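PDB 4NG2: LasR-specific antiactivator QslA domain-containing protein, which probably acts as an anti-activator of quorum sensing in Pseudomonas aeruginosa by binding the transcriptional regulator LasR and blocking its activity. Local coordinates for residues G72-A77 against V96-R101. Residues are numbered along the deposited sequence; the frame is centred on the assembly and turned at random.
Sequences GQLWTA and VAFLTR
In L74 and F98 alike chi1 lies near 180° (-172° and 178°), which swings CG to the side away from the backbone N and sends a leucine branch and a phenyl ring in between two helices, where the two side chains run antiparallel, one past the other. The contact belongs to the helical part of the QslA fold: the first turn of helix 74-83 packs on the middle of helix 88-107, the two being consecutive in the chain. From the long helix the reach is made by F98, and L74 answers with its CD1 branch, which comes 3.9 Å from CZ of F98, an oblique approach to the ring. A77, one turn further along, turns its CB toward the long helix; its carbonyl C lies 4.4 Å from CE2 of F98, the ring atom next to CZ, again at an oblique angle. Between these two segments the backbones come no closer than 9.8 Å, measured from CA of A77 to CA of F98, and the phenyl ring bridges that separation. The side-chain contact, L74 on F98, is apolar.

Helix 52-66 adds a third wall, with W65 against L74 and A62 against F98, while F78 meets the F98 ring edge-to-face. L99 of the second subunit packs on both L74 and F98, which makes this small core part of the subunit interface; there the backbone N of L74 is hydrogen-bonded to OE1 of Q103 of that subunit. Within the long helix, V96 O takes two donors from opposite faces of its carbonyl plane: T100 N at 3.0 Å, and T100 OG1 at 2.9 Å, the hydroxyl sitting 37° out of the plane.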
loop_
_atom_site.group_PDB
_atom_site.type_symbol
_atom_site.label_atom_id
_atom_site.label_comp_id
_atom_site.label_asym_id
_atom_site.label_seq_id
_atom_site.Cartn_x
_atom_site.Cartn_y
_atom_site.Cartn_z
ATOM N N GLY E 72 23.102 2.364 15.346
ATOM C CA GLY E 72 22.632 3.727 15.167
ATOM C C GLY E 72 22.593 4.291 13.754
ATOM O O GLY E 72 22.350 5.481 13.588
ATOM N N GLN E 73 22.814 3.462 12.737
ATOM C CA GLN E 73 22.889 3.972 11.359
ATOM C C GLN E 73 21.904 3.288 10.396
ATOM O O GLN E 73 22.315 2.798 9.339
ATOM C CB GLN E 73 24.322 3.823 10.822
ATOM C CG GLN E 73 25.255 4.995 11.145
ATOM C CD GLN E 73 25.479 5.937 9.952
ATOM O OE1 GLN E 73 25.600 7.158 10.106
ATOM N NE2 GLN E 73 25.543 5.362 8.758
ATOM N N LEU E 74 20.615 3.264 10.752
ATOM C CA LEU E 74 19.612 2.449 10.039
ATOM C C LEU E 74 19.318 2.857 8.581
ATOM O O LEU E 74 19.195 1.996 7.691
ATOM C CB LEU E 74 18.296 2.397 10.825
ATOM C CG LEU E 74 17.230 1.430 10.296
ATOM C CD1 LEU E 74 17.667 -0.032 10.432
ATOM C CD2 LEU E 74 15.888 1.642 10.981
ATOM N N TRP E 75 19.182 4.156 8.333
ATOM C CA TRP E 75 18.892 4.621 6.973
ATOM C C TRP E 75 20.006 4.275 6.000
ATOM O O TRP E 75 19.753 3.993 4.828
ATOM C CB TRP E 75 18.650 6.121 6.949
ATOM C CG TRP E 75 18.647 6.719 5.563
ATOM C CD1 TRP E 75 19.597 7.532 5.024
ATOM C CD2 TRP E 75 17.634 6.568 4.559
ATOM N NE1 TRP E 75 19.242 7.894 3.750
ATOM C CE2 TRP E 75 18.044 7.317 3.438
ATOM C CE3 TRP E 75 16.421 5.869 4.500
ATOM C CZ2 TRP E 75 17.290 7.389 2.271
ATOM C CZ3 TRP E 75 15.669 5.939 3.338
ATOM C CH2 TRP E 75 16.110 6.697 2.238
ATOM N N THR E 76 21.237 4.301 6.487
ATOM C CA THR E 76 22.389 3.989 5.661
ATOM C C THR E 76 22.382 2.552 5.190
ATOM O O THR E 76 22.745 2.279 4.057
ATOM C CB THR E 76 23.686 4.193 6.423
ATOM O OG1 THR E 76 23.877 5.591 6.657
ATOM C CG2 THR E 76 24.853 3.645 5.614
ATOM N N ALA E 77 21.988 1.624 6.048
ATOM C CA ALA E 77 22.002 0.224 5.638
ATOM C C ALA E 77 20.935 -0.004 4.606
ATOM O O ALA E 77 21.091 -0.794 3.673
ATOM C CB ALA E 77 21.780 -0.702 6.824
ATOM N N VAL E 96 10.418 -4.107 0.947
ATOM C CA VAL E 96 9.379 -4.875 1.605
ATOM C C VAL E 96 10.020 -5.878 2.578
ATOM O O VAL E 96 9.618 -5.956 3.730
ATOM C CB VAL E 96 8.408 -5.561 0.590
ATOM C CG1 VAL E 96 7.485 -6.543 1.296
ATOM C CG2 VAL E 96 7.570 -4.523 -0.120
ATOM N N ALA E 97 11.046 -6.601 2.138
ATOM C CA ALA E 97 11.685 -7.600 3.001
ATOM C C ALA E 97 12.328 -6.965 4.232
ATOM O O ALA E 97 12.082 -7.386 5.356
ATOM C CB ALA E 97 12.708 -8.405 2.227
ATOM N N PHE E 98 13.138 -5.936 3.998
ATOM C CA PHE E 98 13.892 -5.238 5.047
ATOM C C PHE E 98 12.950 -4.661 6.111
ATOM O O PHE E 98 13.229 -4.709 7.321
ATOM C CB PHE E 98 14.716 -4.140 4.367
ATOM C CG PHE E 98 15.521 -3.282 5.286
ATOM C CD1 PHE E 98 14.917 -2.301 6.048
ATOM C CD2 PHE E 98 16.912 -3.400 5.328
ATOM C CE1 PHE E 98 15.685 -1.476 6.886
ATOM C CE2 PHE E 98 17.690 -2.579 6.151
ATOM C CZ PHE E 98 17.081 -1.614 6.926
ATOM N N LEU E 99 11.826 -4.116 5.661
ATOM C CA LEU E 99 10.882 -3.494 6.581
ATOM C C LEU E 99 10.079 -4.549 7.339
ATOM O O LEU E 99 9.822 -4.397 8.520
ATOM C CB LEU E 99 9.995 -2.484 5.849
ATOM C CG LEU E 99 10.730 -1.148 5.645
ATOM C CD1 LEU E 99 10.217 -0.348 4.452
ATOM C CD2 LEU E 99 10.655 -0.310 6.905
ATOM N N THR E 100 9.724 -5.636 6.668
ATOM C CA THR E 100 9.055 -6.744 7.334
ATOM C C THR E 100 9.923 -7.317 8.450
ATOM O O THR E 100 9.425 -7.661 9.532
ATOM C CB THR E 100 8.707 -7.851 6.358
ATOM O OG1 THR E 100 7.711 -7.371 5.454
ATOM C CG2 THR E 100 8.160 -9.051 7.093
ATOM N N ARG E 101 11.223 -7.402 8.182
ATOM C CA ARG E 101 12.186 -7.824 9.190
ATOM C C ARG E 101 12.264 -6.836 10.355
ATOM O O ARG E 101 12.427 -7.252 11.500
ATOM C CB ARG E 101 13.569 -8.073 8.579
ATOM C CG ARG E 101 14.510 -8.784 9.538
ATOM C CD ARG E 101 13.785 -9.924 10.257
ATOM N NE ARG E 101 14.588 -10.545 11.311
ATOM C CZ ARG E 101 14.512 -10.240 12.607
ATOM N NH1 ARG E 101 13.669 -9.311 13.037
ATOM N NH2 ARG E 101 15.289 -10.865 13.483
#